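Local coordinates for mandalate racemase/muconate lactonizing enzyme (Unidentified, PDB 4E4U), which is a putative enolase-superfamily enzyme of the mandelate racemase and muconate lactonizing group, whose members typically abstract a proton next to a substrate carboxylate, at residues Thr89-Gly92 with Val93-Gly96; Glu259-Thr263 with Lys264-His268; Gly288-Glu291 with Ala292-Ala296. One frame throughout, in Å; residues are numbered along the deposited sequence.

Contact 1 (Thr89-Gly92 with Val93-Gly96); sequences TMMG and VVSG
S95 folds back onto the carbonyl of M91 one turn earlier, a serine-to-backbone bond within an alpha-helix. This stretch belongs to helix 88-109 of the N-terminal capping domain, which in this superfamily is an antiparallel sheet packed with helices. Backbone bonds link V93 N to T89 O (3.0 Å) and V94 N to M90 O (2.9 Å), and G96 N reaches G92 O at a longer 3.3 Å.

Apolar packing along it is modest. M91 and V94 lie side by side and point the same way, with methyl CE of M91 3.9 Å from CG1 of V94. CG1 of V94 stands between the residue's own N and carbonyl carbon (chi1 81°), which also brings it within 3.5 Å of M91 O. Helix 70-79 covers both side chains, while V93 packs on helix 47-61.

The polar chemistry gathers on a single oxygen. M91 O accepts two donors of the same residue, S95 N at 3.0 Å and the hydroxyl of S95, which also accepts from the backbone N of G287. These two donors approach from opposite faces of the carbonyl plane, and the S95 OG to M91 O bond is the shorter, at 2.6 Å.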
loop_
_atom_site.group_PDB
_atom_site.type_symbol
_atom_site.label_atom_id
_atom_site.label_comp_id
_atom_site.label_asym_id
_atom_site.label_seq_id
_atom_site.Cartn_x
_atom_site.Cartn_y
_atom_site.Cartn_z
ATOM N N THR A 89 18.231 -28.148 6.801
ATOM C CA THR A 89 19.221 -29.048 7.384
ATOM C C THR A 89 20.632 -28.555 7.100
ATOM O O THR A 89 21.485 -28.570 7.993
ATOM C CB THR A 89 19.032 -30.503 6.909
ATOM O OG1 THR A 89 17.761 -30.986 7.360
ATOM C CG2 THR A 89 20.127 -31.405 7.453
ATOM N N MET A 90 20.875 -28.084 5.877
ATOM C CA MET A 90 22.201 -27.568 5.529
ATOM C C MET A 90 22.555 -26.388 6.417
ATOM O O MET A 90 23.690 -26.261 6.864
ATOM C CB MET A 90 22.255 -27.142 4.063
ATOM C CG MET A 90 23.543 -26.412 3.680
ATOM S SD MET A 90 25.047 -27.389 3.932
ATOM C CE MET A 90 25.308 -27.992 2.264
ATOM N N MET A 91 21.585 -25.522 6.683
ATOM C CA MET A 91 21.857 -24.374 7.527
ATOM C C MET A 91 22.197 -24.785 8.957
ATOM O O MET A 91 23.083 -24.195 9.577
ATOM C CB MET A 91 20.709 -23.380 7.473
ATOM C CG MET A 91 20.586 -22.664 6.128
ATOM S SD MET A 91 22.006 -21.632 5.697
ATOM C CE MET A 91 22.999 -22.722 4.680
ATOM N N GLY A 92 21.516 -25.801 9.487
ATOM C CA GLY A 92 21.895 -26.340 10.786
ATOM C C GLY A 92 23.322 -26.866 10.784
ATOM O O GLY A 92 24.111 -26.575 11.685
ATOM N N VAL A 93 23.668 -27.636 9.759
ATOM C CA VAL A 93 25.012 -28.196 9.668
ATOM C C VAL A 93 26.075 -27.109 9.579
ATOM O O VAL A 93 27.067 -27.133 10.320
ATOM C CB VAL A 93 25.149 -29.162 8.478
ATOM C CG1 VAL A 93 26.591 -29.639 8.330
ATOM C CG2 VAL A 93 24.210 -30.343 8.656
ATOM N N VAL A 94 25.880 -26.144 8.689
ATOM C CA VAL A 94 26.883 -25.095 8.563
ATOM C C VAL A 94 26.970 -24.239 9.825
ATOM O O VAL A 94 28.039 -23.722 10.138
ATOM C CB VAL A 94 26.716 -24.233 7.287
ATOM C CG1 VAL A 94 25.649 -23.164 7.473
ATOM C CG2 VAL A 94 28.056 -23.610 6.911
ATOM N N SER A 95 25.871 -24.110 10.569
ATOM C CA SER A 95 25.907 -23.359 11.824
ATOM C C SER A 95 26.921 -23.980 12.782
ATOM O O SER A 95 27.701 -23.276 13.425
ATOM C CB SER A 95 24.542 -23.358 12.504
ATOM O OG SER A 95 23.560 -22.724 11.718
ATOM N N GLY A 96 26.898 -25.307 12.884
ATOM C CA GLY A 96 27.805 -26.010 13.772
ATOM C C GLY A 96 29.240 -25.875 13.310
ATOM O O GLY A 96 30.139 -25.625 14.110
#

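Contact 2 (Glu259-Thr263 with Lys264-His268); sequences ERLTT and KYEFH
L261, T262 and T263 turn back on E266 and F267 in a local loop-to-helix contact, where the chain leaves strand 255-257 of the barrel domain and enters helix 263-272. The first grip is polar. T262 N donates to E266 OE1 at 2.9 Å and 160°, coming from above the carboxylate plane, tilted 59° out of it. The E266 chain, with CG anti to the carbonyl carbon (chi1 -68°) and extended beyond it, runs across the loop at a slant and brings CG to 3.1 Å from T262 O. Its other oxygen, OE2, forms a salt bridge with R85 of the second subunit, so one carboxylate ties the helix start both to its own loop and across an interface.

T263 works through both of its oxygens. Its hydroxyl donates to T262 O in the carbonyl plane, on a lone pair, at 2.7 Å, and takes a weak bond from Y265 N while sitting near the plane of the Y265 ring, at the edge. T263 O receives weak bonds from E266 N and F267 N and meets the F267 ring at its edge, 3.3 Å from CD2.

The same ring is covered on one face by L261, whose CD1 stands 4.2 Å above the plane toward the rim, with L261 CB 3.7 Å from F267 CZ.

Around this turn, F267 packs on helix 289-301, T262 and T263 meet M91 of helix 88-109, and T263 rests on F74 of helix 70-79.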
loop_
_atom_site.group_PDB
_atom_site.type_symbol
_atom_site.label_atom_id
_atom_site.label_comp_id
_atom_site.label_asym_id
_atom_site.label_seq_id
_atom_site.Cartn_x
_atom_site.Cartn_y
_atom_site.Cartn_z
ATOM N N GLU A 259 12.579 -19.700 16.117
ATOM C CA GLU A 259 13.388 -20.897 16.356
ATOM C C GLU A 259 13.351 -21.879 15.192
ATOM O O GLU A 259 14.216 -22.746 15.090
ATOM C CB GLU A 259 12.973 -21.608 17.633
ATOM C CG GLU A 259 11.706 -22.413 17.512
ATOM C CD GLU A 259 11.175 -22.805 18.867
ATOM O OE1 GLU A 259 11.217 -24.006 19.206
ATOM O OE2 GLU A 259 10.730 -21.896 19.601
ATOM N N ARG A 260 12.360 -21.738 14.310
ATOM C CA ARG A 260 12.254 -22.605 13.138
ATOM C C ARG A 260 12.572 -21.879 11.840
ATOM O O ARG A 260 12.325 -22.412 10.758
ATOM C CB ARG A 260 10.874 -23.259 13.072
ATOM C CG ARG A 260 10.674 -24.283 14.166
ATOM C CD ARG A 260 9.357 -24.975 14.033
ATOM N NE ARG A 260 8.270 -24.230 14.649
ATOM C CZ ARG A 260 6.994 -24.583 14.570
ATOM N NH1 ARG A 260 6.628 -25.609 13.797
ATOM N NH2 ARG A 260 6.081 -23.893 15.238
ATOM N N LEU A 261 13.131 -20.673 11.947
ATOM C CA LEU A 261 13.558 -19.906 10.775
ATOM C C LEU A 261 15.072 -19.976 10.631
ATOM O O LEU A 261 15.787 -20.280 11.590
ATOM C CB LEU A 261 13.102 -18.449 10.887
ATOM C CG LEU A 261 11.601 -18.258 11.132
ATOM C CD1 LEU A 261 11.260 -16.772 11.071
ATOM C CD2 LEU A 261 10.743 -19.049 10.156
ATOM N N THR A 262 15.563 -19.691 9.438
ATOM C CA THR A 262 16.989 -19.763 9.193
ATOM C C THR A 262 17.414 -18.734 8.152
ATOM O O THR A 262 16.674 -18.457 7.206
ATOM C CB THR A 262 17.416 -21.186 8.758
ATOM O OG1 THR A 262 18.840 -21.224 8.615
ATOM C CG2 THR A 262 16.732 -21.604 7.448
ATOM N N THR A 263 18.622 -18.200 8.335
ATOM C CA THR A 263 19.240 -17.151 7.515
ATOM C C THR A 263 18.615 -15.769 7.654
ATOM O O THR A 263 17.433 -15.613 7.991
ATOM C CB THR A 263 19.324 -17.476 5.989
ATOM O OG1 THR A 263 18.087 -17.151 5.330
ATOM C CG2 THR A 263 19.727 -18.926 5.728
ATOM N N LYS A 264 19.426 -14.763 7.345
ATOM C CA LYS A 264 18.976 -13.381 7.342
ATOM C C LYS A 264 17.845 -13.146 6.341
ATOM O O LYS A 264 17.034 -12.251 6.535
ATOM C CB LYS A 264 20.152 -12.459 7.036
ATOM C CG LYS A 264 20.813 -12.728 5.688
ATOM C CD LYS A 264 22.190 -12.067 5.632
ATOM C CE LYS A 264 22.993 -12.495 4.413
ATOM N NZ LYS A 264 23.347 -13.950 4.464
ATOM N N TYR A 265 17.781 -13.943 5.280
ATOM C CA TYR A 265 16.748 -13.751 4.266
ATOM C C TYR A 265 15.347 -14.036 4.810
ATOM O O TYR A 265 14.395 -13.330 4.493
ATOM C CB TYR A 265 17.046 -14.607 3.039
ATOM C CG TYR A 265 18.405 -14.315 2.450
ATOM C CD1 TYR A 265 18.647 -13.121 1.778
ATOM C CD2 TYR A 265 19.450 -15.224 2.570
ATOM C CE1 TYR A 265 19.898 -12.844 1.239
ATOM C CE2 TYR A 265 20.699 -14.954 2.034
ATOM C CZ TYR A 265 20.913 -13.770 1.369
ATOM O OH TYR A 265 22.153 -13.512 0.842
ATOM N N GLU A 266 15.225 -15.063 5.645
ATOM C CA GLU A 266 13.933 -15.391 6.240
ATOM C C GLU A 266 13.535 -14.386 7.310
ATOM O O GLU A 266 12.375 -13.986 7.398
ATOM C CB GLU A 266 13.924 -16.817 6.793
ATOM C CG GLU A 266 14.008 -17.849 5.692
ATOM C CD GLU A 266 13.837 -19.286 6.166
ATOM O OE1 GLU A 266 13.526 -19.522 7.359
ATOM O OE2 GLU A 266 14.010 -20.191 5.322
ATOM N N PHE A 267 14.495 -13.969 8.130
ATOM C CA PHE A 267 14.192 -12.962 9.133
ATOM C C PHE A 267 13.856 -11.608 8.502
ATOM O O PHE A 267 13.029 -10.877 9.031
ATOM C CB PHE A 267 15.297 -12.867 10.182
ATOM C CG PHE A 267 15.272 -14.001 11.165
ATOM C CD1 PHE A 267 14.439 -13.944 12.274
ATOM C CD2 PHE A 267 16.037 -15.146 10.955
ATOM C CE1 PHE A 267 14.396 -14.992 13.179
ATOM C CE2 PHE A 267 15.997 -16.204 11.858
ATOM C CZ PHE A 267 15.171 -16.123 12.970
ATOM N N HIS A 268 14.492 -11.272 7.385
ATOM C CA HIS A 268 14.117 -10.076 6.642
ATOM C C HIS A 268 12.643 -10.117 6.236
ATOM O O HIS A 268 11.902 -9.163 6.460
ATOM C CB HIS A 268 15.013 -9.923 5.410
ATOM C CG HIS A 268 14.601 -8.815 4.493
ATOM N ND1 HIS A 268 14.635 -7.483 4.858
ATOM C CD2 HIS A 268 14.138 -8.845 3.221
ATOM C CE1 HIS A 268 14.230 -6.743 3.839
ATOM N NE2 HIS A 268 13.911 -7.546 2.842
#

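Contact 3 (Gly288-Glu291 with Ala292-Ala296); sequences GLLE and AKKIA
G288 to I295 form the opening turns of helix 289-301, with the carbonyls of G288, L289, L290 and E291 accepting in turn from the N atoms of A292, K293, K294 and I295. All four bonds are 2.9 Å long. G288 occupies the N-cap with a phi of 111°, a backbone shape that residues with a side chain seldom adopt. G288 has no side chain to offer, and the carboxylate of E98 from helix 88-109 accepts from the N atoms of L289 and L290.

Side chains add a second layer on one flank. K294, extended beyond CG, reaches back and crosses L290 and E291 at a slant, its CE 4.1 Å from L290 CG and its CD 3.9 Å from E291 OE1. The charged atoms themselves stay apart, with E291 OE1 4.6 Å from K294 NZ, and a water joins them: it donates to E291 OE1 at 2.8 Å and accepts from K294 NZ at 3.0 Å. Each charge has a direct partner as well. E291 OE1 forms a salt bridge with K264, and K294 NZ with E71 of the same chain and with E300 of the third subunit, an arrangement likely to keep these buried groups ionised. On another flank I295, its CG1 beside its own backbone N (chi1 -68°), sets that carbon 3.4 Å from E291 O.

The helix connects strand 278-279 to strand 305-306, which pair in parallel, and so completes a beta-alpha-beta unit of the TIM-type barrel that characterises the enolase C-terminal domain.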
loop_
_atom_site.group_PDB
_atom_site.type_symbol
_atom_site.label_atom_id
_atom_site.label_comp_id
_atom_site.label_asym_id
_atom_site.label_seq_id
_atom_site.Cartn_x
_atom_site.Cartn_y
_atom_site.Cartn_z
ATOM N N GLY A 288 25.031 -19.877 11.756
ATOM C CA GLY A 288 26.240 -19.649 12.535
ATOM C C GLY A 288 26.255 -18.283 13.192
ATOM O O GLY A 288 25.257 -17.560 13.163
ATOM N N LEU A 289 27.385 -17.924 13.793
ATOM C CA LEU A 289 27.471 -16.692 14.570
ATOM C C LEU A 289 27.463 -15.423 13.727
ATOM O O LEU A 289 26.835 -14.439 14.105
ATOM C CB LEU A 289 28.700 -16.721 15.475
ATOM C CG LEU A 289 28.511 -17.578 16.723
ATOM C CD1 LEU A 289 29.837 -17.789 17.430
ATOM C CD2 LEU A 289 27.515 -16.911 17.669
ATOM N N LEU A 290 28.157 -15.421 12.597
ATOM C CA LEU A 290 28.125 -14.227 11.757
ATOM C C LEU A 290 26.727 -14.017 11.175
ATOM O O LEU A 290 26.208 -12.902 11.193
ATOM C CB LEU A 290 29.190 -14.274 10.662
ATOM C CG LEU A 290 29.214 -13.031 9.766
ATOM C CD1 LEU A 290 29.430 -11.766 10.585
ATOM C CD2 LEU A 290 30.263 -13.161 8.670
ATOM N N GLU A 291 26.105 -15.087 10.683
ATOM C CA GLU A 291 24.739 -14.969 10.192
ATOM C C GLU A 291 23.785 -14.523 11.310
ATOM O O GLU A 291 22.885 -13.713 11.084
ATOM C CB GLU A 291 24.279 -16.274 9.537
ATOM C CG GLU A 291 22.967 -16.161 8.768
ATOM C CD GLU A 291 23.074 -15.464 7.416
ATOM O OE1 GLU A 291 24.159 -14.956 7.030
ATOM O OE2 GLU A 291 22.048 -15.446 6.719
ATOM N N ALA A 292 23.993 -15.026 12.527
ATOM C CA ALA A 292 23.171 -14.584 13.655
ATOM C C ALA A 292 23.382 -13.097 13.962
ATOM O O ALA A 292 22.435 -12.378 14.258
ATOM C CB ALA A 292 23.443 -15.447 14.890
ATOM N N LYS A 293 24.626 -12.638 13.879
ATOM C CA LYS A 293 24.925 -11.216 14.039
ATOM C C LYS A 293 24.200 -10.391 12.976
ATOM O O LYS A 293 23.671 -9.311 13.263
ATOM C CB LYS A 293 26.436 -10.981 13.956
ATOM C CG LYS A 293 26.879 -9.547 14.196
ATOM C CD LYS A 293 26.870 -9.210 15.674
ATOM C CE LYS A 293 27.220 -7.754 15.900
ATOM N NZ LYS A 293 27.294 -7.419 17.348
ATOM N N LYS A 294 24.140 -10.911 11.752
ATOM C CA LYS A 294 23.434 -10.228 10.674
ATOM C C LYS A 294 21.932 -10.145 10.963
ATOM O O LYS A 294 21.291 -9.123 10.704
ATOM C CB LYS A 294 23.705 -10.917 9.335
ATOM C CG LYS A 294 25.141 -10.727 8.872
ATOM C CD LYS A 294 25.408 -11.323 7.492
ATOM C CE LYS A 294 26.868 -11.110 7.076
ATOM N NZ LYS A 294 27.154 -11.733 5.751
ATOM N N ILE A 295 21.372 -11.220 11.507
ATOM C CA ILE A 295 19.964 -11.220 11.891
ATOM C C ILE A 295 19.717 -10.197 13.009
ATOM O O ILE A 295 18.737 -9.443 12.971
ATOM C CB ILE A 295 19.518 -12.633 12.298
ATOM C CG1 ILE A 295 19.517 -13.533 11.061
ATOM C CG2 ILE A 295 18.131 -12.599 12.971
ATOM C CD1 ILE A 295 19.549 -15.017 11.384
ATOM N N ALA A 296 20.614 -10.150 13.995
ATOM C CA ALA A 296 20.490 -9.160 15.064
ATOM C C ALA A 296 20.525 -7.731 14.510
ATOM O O ALA A 296 19.829 -6.845 15.008
ATOM C CB ALA A 296 21.582 -9.357 16.099
HETATM O O HOH W 1 26.830 -14.647 6.422
#

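All three contacts are largely buried, and none is a surface feature, though L261 and E266 of contact 2 are partly exposed. Contact 1 belongs to the capping domain; contacts 2 and 3 lie on successive helices of the barrel. Contact 1 takes part in the meeting of the two domains: M91 SD lies 3.5 Å from T263 CG2 of contact 2, and S95 OG touches G288 of contact 3. Contacts 2 and 3 are joined by charge as well as packing, K264 NZ lying 2.9 Å from E291 OE1 in a salt bridge. Their chemistry differs with place: a serine doubling a backbone bond inside a helix, a glutamate gripping the loop before one, and a glutamate and a lysine joined through a water along one.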